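Local structure of pantothenate synthetase (Francisella tularensis subsp. tularensis, 3QTT) at residues G121-G126 with L231-K236; E151-Q156 with R251-F256. The protein probably catalyses the ATP-dependent condensation of pantoate with beta-alanine to give pantothenate, by way of a pantoyl-adenylate intermediate. All coordinates share one frame; numbering follows the deposited sequence.

Contact 1. Residues G121-G126 with L231-K236. With BAL (beta-alanine), chain F.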
loop_
_atom_site.group_PDB
_atom_site.type_symbol
_atom_site.label_atom_id
_atom_site.label_comp_id
_atom_site.label_asym_id
_atom_site.label_seq_id
_atom_site.Cartn_x
_atom_site.Cartn_y
_atom_site.Cartn_z
ATOM N N GLY A 121 16.249 8.233 5.484
ATOM C CA GLY A 121 15.599 8.308 4.191
ATOM C C GLY A 121 16.465 8.868 3.069
ATOM O O GLY A 121 16.416 8.389 1.936
ATOM N N LYS A 122 17.250 9.898 3.378
ATOM C CA LYS A 122 18.241 10.438 2.449
ATOM C C LYS A 122 19.394 9.448 2.273
ATOM O O LYS A 122 19.775 9.114 1.145
ATOM C CB LYS A 122 18.730 11.792 2.966
ATOM C CG LYS A 122 20.047 12.307 2.414
ATOM C CD LYS A 122 20.367 13.692 3.024
ATOM C CE LYS A 122 19.802 13.870 4.461
ATOM N NZ LYS A 122 20.668 13.367 5.592
ATOM N N SER A 123 19.905 8.944 3.397
ATOM C CA SER A 123 20.994 7.956 3.413
ATOM C C SER A 123 20.770 6.623 2.697
ATOM O O SER A 123 21.672 6.141 2.011
ATOM C CB SER A 123 21.468 7.682 4.836
ATOM O OG SER A 123 22.611 8.478 5.065
ATOM N N ARG A 124 19.616 5.994 2.897
ATOM C CA ARG A 124 19.342 4.765 2.173
ATOM C C ARG A 124 18.185 5.037 1.236
ATOM O O ARG A 124 17.031 5.043 1.664
ATOM C CB ARG A 124 18.965 3.654 3.165
ATOM C CG ARG A 124 19.967 3.477 4.322
ATOM C CD ARG A 124 19.522 2.400 5.287
ATOM N NE ARG A 124 19.546 1.051 4.712
ATOM C CZ ARG A 124 19.050 -0.018 5.338
ATOM N NH1 ARG A 124 18.499 0.112 6.544
ATOM N NH2 ARG A 124 19.099 -1.222 4.774
ATOM N N PRO A 125 18.479 5.213 -0.064
ATOM C CA PRO A 125 17.369 5.541 -0.966
ATOM C C PRO A 125 16.564 4.283 -1.230
ATOM O O PRO A 125 17.167 3.234 -1.446
ATOM C CB PRO A 125 18.080 6.030 -2.241
ATOM C CG PRO A 125 19.524 6.240 -1.855
ATOM C CD PRO A 125 19.777 5.232 -0.760
ATOM N N GLY A 126 15.240 4.389 -1.252
ATOM C CA GLY A 126 14.387 3.223 -1.415
ATOM C C GLY A 126 14.261 2.277 -0.225
ATOM O O GLY A 126 13.448 1.361 -0.256
ATOM N N LEU A 231 31.526 9.275 10.115
ATOM C CA LEU A 231 30.237 9.786 10.542
ATOM C C LEU A 231 29.444 10.213 9.322
ATOM O O LEU A 231 29.881 11.065 8.559
ATOM C CB LEU A 231 30.380 10.977 11.469
ATOM C CG LEU A 231 28.972 11.362 11.924
ATOM C CD1 LEU A 231 28.658 10.680 13.242
ATOM C CD2 LEU A 231 28.784 12.859 12.038
ATOM N N GLN A 232 28.255 9.646 9.176
ATOM C CA GLN A 232 27.442 9.819 7.983
ATOM C C GLN A 232 26.500 11.026 8.117
ATOM O O GLN A 232 26.555 11.960 7.321
ATOM C CB GLN A 232 26.691 8.526 7.674
ATOM C CG GLN A 232 26.032 8.486 6.331
ATOM C CD GLN A 232 25.508 7.114 6.025
ATOM O OE1 GLN A 232 25.580 6.222 6.862
ATOM N NE2 GLN A 232 24.980 6.929 4.820
ATOM N N TYR A 233 25.596 10.987 9.086
ATOM C CA TYR A 233 24.865 12.194 9.465
ATOM C C TYR A 233 24.806 12.269 10.980
ATOM O O TYR A 233 24.854 11.257 11.655
ATOM C CB TYR A 233 23.444 12.241 8.857
ATOM C CG TYR A 233 22.506 11.129 9.316
ATOM C CD1 TYR A 233 22.201 10.066 8.487
ATOM C CD2 TYR A 233 21.945 11.142 10.585
ATOM C CE1 TYR A 233 21.361 9.061 8.899
ATOM C CE2 TYR A 233 21.099 10.146 11.005
ATOM C CZ TYR A 233 20.811 9.102 10.163
ATOM O OH TYR A 233 19.974 8.091 10.584
ATOM N N ILE A 234 24.712 13.478 11.503
ATOM C CA ILE A 234 24.363 13.691 12.893
ATOM C C ILE A 234 23.514 14.954 12.884
ATOM O O ILE A 234 23.782 15.865 12.107
ATOM C CB ILE A 234 25.618 13.850 13.771
ATOM C CG1 ILE A 234 25.262 13.692 15.250
ATOM C CG2 ILE A 234 26.274 15.174 13.526
ATOM C CD1 ILE A 234 26.470 13.601 16.195
ATOM N N GLN A 235 22.445 14.988 13.669
ATOM C CA GLN A 235 21.477 16.083 13.586
ATOM C C GLN A 235 20.651 16.198 14.846
ATOM O O GLN A 235 20.500 15.224 15.578
ATOM C CB GLN A 235 20.534 15.888 12.391
ATOM C CG GLN A 235 20.798 16.840 11.228
ATOM C CD GLN A 235 19.927 16.534 10.023
ATOM O OE1 GLN A 235 18.771 16.970 9.947
ATOM N NE2 GLN A 235 20.474 15.767 9.070
ATOM N N LYS A 236 20.068 17.370 15.072
ATOM C CA LYS A 236 19.156 17.535 16.191
ATOM C C LYS A 236 17.718 17.689 15.684
ATOM O O LYS A 236 17.470 18.426 14.719
ATOM C CB LYS A 236 19.575 18.717 17.068
ATOM C CG LYS A 236 18.829 18.782 18.389
ATOM C CD LYS A 236 19.774 18.814 19.577
ATOM C CE LYS A 236 20.066 20.249 20.040
ATOM N NZ LYS A 236 21.015 20.350 21.202
HETATM N N BAL F . 15.528 -0.523 9.997
HETATM C CB BAL F . 15.722 -1.947 10.086
HETATM C CA BAL F . 15.783 -2.732 8.808
HETATM C C BAL F . 17.014 -2.697 7.929
HETATM O O BAL F . 18.085 -2.165 8.326
HETATM O OXT BAL F . 16.996 -3.201 6.767
#
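A classic beta bulge in strand 230-237, where Gln232 and Tyr233 both face Ala244 of the neighbouring strand, meets the end of helix 120-123 at Ser123. Ser123 points its hydroxyl at the bulge. Ser123 OG lies 2.8 Å from Gln232 NE2, but the angle is too poor for a hydrogen bond; the Gln232 amide is instead held through OE1 by Arg251. Gln232 reaches across because CG stands anti to its backbone N (chi1 -169°) and the chain runs extended beyond it. The same Ser123 OG sits in the plane of the Tyr233 ring, at its edge, 3.8 Å from CD1. At the far end of the ring the phenol OH is hydrogen-bonded to Glu120. The end of the Lys122 chain comes no nearer than 4.2 Å, from NZ to Gln235 NE2.

Arg124 is the first residue to leave helical geometry, and its chain, bent at chi3 (68°), carries the guanidinium towards the ligand. The beta-alanine carboxylate carbon lies in the guanidinium plane at its edge, and Arg124 NH1 donates to beta-alanine O at 2.9 Å and 157°. Asn65 takes up NE, while Arg190 and Gln63 also bond the ligand. The helix end thus meets the bulge on the outer strand, and the residue just after the helix puts Arg124 at the beta-alanine carboxylate, in a substrate site that Arg190 shares.

Contact 2. Residues E151-Q156 with R251-F256; sequences EKDYQQ and RLIDNF. With ANP (phosphoaminophosphonic acid-adenylate ester), chain C; PRO (proline), chain D; BAL (beta-alanine), chain F.
Asn255 and Tyr154 cross at about a right angle, with the amide and ring planes 71° apart, and the Asn255 amide is directed past the tyrosine towards the backbone of the loop before helix 154-166. Its CG lies between the backbone N and the carbonyl carbon (chi1 83°), a rotamer that swings ND2 towards two carbonyls. Asn255 ND2 donates to Glu151 O at 3.2 Å with an N-H...O angle of 157°. That oxygen lies close to the amide plane, although the donor itself is tilted out of the carbonyl plane. A second bond, from Asn255 ND2 to Lys152 O at 2.8 Å, is weak. Asn255 OD1 is taken by Arg240, which fixes the rotation of the amide, and Tyr154 CB packs 3.7 Å from ND2.

Two residues earlier in strand 250-257, Ile253 crosses the Lys152 side chain obliquely, its CD1 resting 3.4 Å from Lys152 O. Lys152 turns back towards the strand through bends at its last two torsions. On the way, its CD passes 3.4 Å from N7 of the adenine of the ATP analogue, and CE comes near the gamma-phosphate oxygen O1G.

Asp153 faces the ligands with both carboxylate oxygens: OD2 accepts a 2.7 Å hydrogen bond from ribose O2', and OD1 a weak one, 3.3 Å long, from the beta-alanine N. Gln156, which probably binds pantoate, has its amide against the bound proline, NE2 3.4 Å from proline CG. The strand therefore grips the loop through main-chain carbonyls, leaving the Asp153 carboxylate to the nucleotide ribose and the amine, while Lys152 NZ, turned to the strand beside Ile253 O, may still lend its charge to the phosphates.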
loop_
_atom_site.group_PDB
_atom_site.type_symbol
_atom_site.label_atom_id
_atom_site.label_comp_id
_atom_site.label_asym_id
_atom_site.label_seq_id
_atom_site.Cartn_x
_atom_site.Cartn_y
_atom_site.Cartn_z
ATOM N N GLU A 151 12.365 1.652 19.383
ATOM C CA GLU A 151 12.568 3.088 19.238
ATOM C C GLU A 151 13.816 3.335 18.404
ATOM O O GLU A 151 13.983 4.371 17.800
ATOM C CB GLU A 151 12.760 3.681 20.632
ATOM C CG GLU A 151 12.822 5.191 20.750
ATOM C CD GLU A 151 12.842 5.636 22.213
ATOM O OE1 GLU A 151 13.811 5.295 22.935
ATOM O OE2 GLU A 151 11.880 6.303 22.652
ATOM N N LYS A 152 14.692 2.350 18.367
ATOM C CA LYS A 152 15.969 2.479 17.695
ATOM C C LYS A 152 15.777 3.074 16.314
ATOM O O LYS A 152 16.448 4.029 15.939
ATOM C CB LYS A 152 16.636 1.104 17.585
ATOM C CG LYS A 152 18.114 1.136 17.270
ATOM C CD LYS A 152 18.650 -0.272 17.258
ATOM C CE LYS A 152 19.603 -0.437 16.136
ATOM N NZ LYS A 152 20.157 0.906 15.985
ATOM N N ASP A 153 14.841 2.525 15.555
ATOM C CA ASP A 153 14.642 3.046 14.229
ATOM C C ASP A 153 13.423 3.926 14.354
ATOM O O ASP A 153 12.288 3.474 14.256
ATOM C CB ASP A 153 14.363 1.851 13.324
ATOM C CG ASP A 153 15.395 0.740 13.516
ATOM O OD1 ASP A 153 16.449 0.776 12.844
ATOM O OD2 ASP A 153 15.178 -0.145 14.373
ATOM N N TYR A 154 13.684 5.221 14.432
ATOM C CA TYR A 154 12.686 6.118 14.948
ATOM C C TYR A 154 11.694 6.425 13.822
ATOM O O TYR A 154 10.463 6.401 14.001
ATOM C CB TYR A 154 13.364 7.387 15.503
ATOM C CG TYR A 154 12.438 8.279 16.322
ATOM C CD1 TYR A 154 12.254 8.055 17.681
ATOM C CD2 TYR A 154 11.717 9.323 15.722
ATOM C CE1 TYR A 154 11.398 8.839 18.432
ATOM C CE2 TYR A 154 10.855 10.122 16.464
ATOM C CZ TYR A 154 10.700 9.872 17.821
ATOM O OH TYR A 154 9.850 10.649 18.582
ATOM N N GLN A 155 12.254 6.685 12.646
ATOM C CA GLN A 155 11.466 7.134 11.532
ATOM C C GLN A 155 10.678 5.915 11.075
ATOM O O GLN A 155 9.531 6.035 10.633
ATOM C CB GLN A 155 12.366 7.661 10.388
ATOM C CG GLN A 155 13.380 8.782 10.708
ATOM C CD GLN A 155 14.275 9.117 9.484
ATOM O OE1 GLN A 155 15.335 8.521 9.292
ATOM N NE2 GLN A 155 13.837 10.081 8.663
ATOM N N GLN A 156 11.295 4.737 11.181
ATOM C CA GLN A 156 10.585 3.497 10.924
ATOM C C GLN A 156 9.276 3.472 11.696
ATOM O O GLN A 156 8.205 3.200 11.131
ATOM C CB GLN A 156 11.404 2.275 11.316
ATOM C CG GLN A 156 10.619 0.959 11.160
ATOM C CD GLN A 156 11.513 -0.226 10.920
ATOM O OE1 GLN A 156 11.706 -0.645 9.770
ATOM N NE2 GLN A 156 12.080 -0.779 11.998
ATOM N N ARG A 251 27.743 -0.649 9.143
ATOM C CA ARG A 251 26.998 0.608 9.255
ATOM C C ARG A 251 26.001 0.613 10.419
ATOM O O ARG A 251 25.118 -0.256 10.490
ATOM C CB ARG A 251 26.261 0.908 7.943
ATOM C CG ARG A 251 25.512 2.205 7.982
ATOM C CD ARG A 251 24.493 2.341 6.877
ATOM N NE ARG A 251 23.909 3.677 6.906
ATOM C CZ ARG A 251 22.730 3.963 7.441
ATOM N NH1 ARG A 251 21.985 2.986 7.963
ATOM N NH2 ARG A 251 22.290 5.220 7.425
ATOM N N LEU A 252 26.130 1.603 11.310
ATOM C CA LEU A 252 25.303 1.669 12.527
ATOM C C LEU A 252 24.568 2.979 12.758
ATOM O O LEU A 252 25.119 4.070 12.583
ATOM C CB LEU A 252 26.145 1.381 13.758
ATOM C CG LEU A 252 26.737 -0.012 13.774
ATOM C CD1 LEU A 252 27.664 -0.075 14.952
ATOM C CD2 LEU A 252 25.636 -1.083 13.820
ATOM N N ILE A 253 23.321 2.870 13.192
ATOM C CA ILE A 253 22.547 4.072 13.442
ATOM C C ILE A 253 22.166 4.128 14.898
ATOM O O ILE A 253 22.195 3.115 15.605
ATOM C CB ILE A 253 21.286 4.170 12.557
ATOM C CG1 ILE A 253 20.174 3.262 13.085
ATOM C CG2 ILE A 253 21.638 3.842 11.130
ATOM C CD1 ILE A 253 19.233 3.941 14.068
ATOM N N ASP A 254 21.858 5.329 15.364
ATOM C CA ASP A 254 21.423 5.463 16.736
ATOM C C ASP A 254 20.644 6.742 16.763
ATOM O O ASP A 254 20.783 7.547 15.860
ATOM C CB ASP A 254 22.624 5.503 17.697
ATOM C CG ASP A 254 22.241 5.209 19.140
ATOM O OD1 ASP A 254 21.035 5.148 19.458
ATOM O OD2 ASP A 254 23.161 5.058 19.968
ATOM N N ASN A 255 19.769 6.868 17.753
ATOM C CA ASN A 255 19.116 8.105 18.110
ATOM C C ASN A 255 18.760 7.995 19.575
ATOM O O ASN A 255 18.433 6.902 20.038
ATOM C CB ASN A 255 17.844 8.277 17.312
ATOM C CG ASN A 255 16.689 7.542 17.928
ATOM O OD1 ASN A 255 16.062 8.031 18.859
ATOM N ND2 ASN A 255 16.407 6.353 17.422
ATOM N N PHE A 256 18.802 9.109 20.302
ATOM C CA PHE A 256 18.454 9.118 21.717
ATOM C C PHE A 256 18.075 10.533 22.103
ATOM O O PHE A 256 18.353 11.489 21.376
ATOM C CB PHE A 256 19.644 8.677 22.556
ATOM C CG PHE A 256 20.914 9.237 22.064
ATOM C CD1 PHE A 256 21.209 10.579 22.267
ATOM C CD2 PHE A 256 21.781 8.458 21.311
ATOM C CE1 PHE A 256 22.376 11.128 21.762
ATOM C CE2 PHE A 256 22.952 8.994 20.804
ATOM C CZ PHE A 256 23.258 10.335 21.033
HETATM P PG ANP C . 18.986 -4.565 14.002
HETATM O O1G ANP C . 19.747 -3.503 14.678
HETATM O O2G ANP C . 17.434 -4.305 14.077
HETATM O O3G ANP C . 19.255 -5.975 14.622
HETATM P PB ANP C . 17.809 -3.847 11.836
HETATM O O1B ANP C . 17.200 -2.629 12.637
HETATM O O2B ANP C . 18.078 -3.315 10.431
HETATM N N3B ANP C . 19.254 -4.529 12.429
HETATM P PA ANP C . 15.681 -5.707 12.693
HETATM O O1A ANP C . 15.931 -7.093 13.027
HETATM O O2A ANP C . 14.542 -5.759 11.695
HETATM O O3A ANP C . 16.790 -5.012 11.718
HETATM O "O5'" ANP C . 15.010 -5.026 13.934
HETATM C "C5'" ANP C . 13.763 -5.582 14.275
HETATM C "C4'" ANP C . 12.887 -4.986 15.286
HETATM O "O4'" ANP C . 13.593 -5.015 16.466
HETATM C "C3'" ANP C . 12.639 -3.541 14.982
HETATM O "O3'" ANP C . 11.389 -3.101 15.445
HETATM C "C2'" ANP C . 13.747 -2.908 15.604
HETATM O "O2'" ANP C . 13.500 -1.578 15.909
HETATM C "C1'" ANP C . 13.870 -3.665 16.860
HETATM N N9 ANP C . 15.178 -3.480 17.505
HETATM C C8 ANP C . 16.371 -3.629 16.947
HETATM N N7 ANP C . 17.328 -3.313 17.822
HETATM C C5 ANP C . 16.718 -2.951 18.957
HETATM C C6 ANP C . 17.211 -2.552 20.200
HETATM N N6 ANP C . 18.591 -2.461 20.434
HETATM N N1 ANP C . 16.321 -2.258 21.152
HETATM C C2 ANP C . 15.003 -2.345 20.928
HETATM N N3 ANP C . 14.496 -2.737 19.745
HETATM C C4 ANP C . 15.340 -3.044 18.758
HETATM N N PRO D . 10.345 -3.769 10.329
HETATM C CA PRO D . 11.595 -3.658 9.570
HETATM C C PRO D . 11.563 -4.557 8.346
HETATM O O PRO D . 12.316 -5.522 8.235
HETATM C CB PRO D . 12.652 -4.167 10.556
HETATM C CG PRO D . 11.987 -4.225 11.874
HETATM C CD PRO D . 10.548 -4.463 11.609
HETATM O OXT PRO D . 10.766 -4.339 7.437
HETATM N N BAL F . 15.528 -0.523 9.997
HETATM C CB BAL F . 15.722 -1.947 10.086
HETATM C CA BAL F . 15.783 -2.732 8.808
HETATM C C BAL F . 17.014 -2.697 7.929
HETATM O O BAL F . 18.085 -2.165 8.326
HETATM O OXT BAL F . 16.996 -3.201 6.767
#

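How the contacts relate
Following the chain from the N terminus, helix 120-123 comes first, then the loop 151-156 at the end of strand 146-150 of the parallel sheet. Strands 230-237 and 250-257, the two outer strands of the antiparallel sheet, come last. Contact 1 closes a loop of 104 residues and contact 2 one of 94. Their segments alternate, so the two closures cross rather than nest. Both draw elements that border the active site onto the same C-terminal sheet, at its opposite outer strands. The contact centres lie 11 Å apart, joined where Arg251 packs on Ser123 and Arg124, and both contacts reach beta-alanine, the one through Arg124 and the other through Asp153.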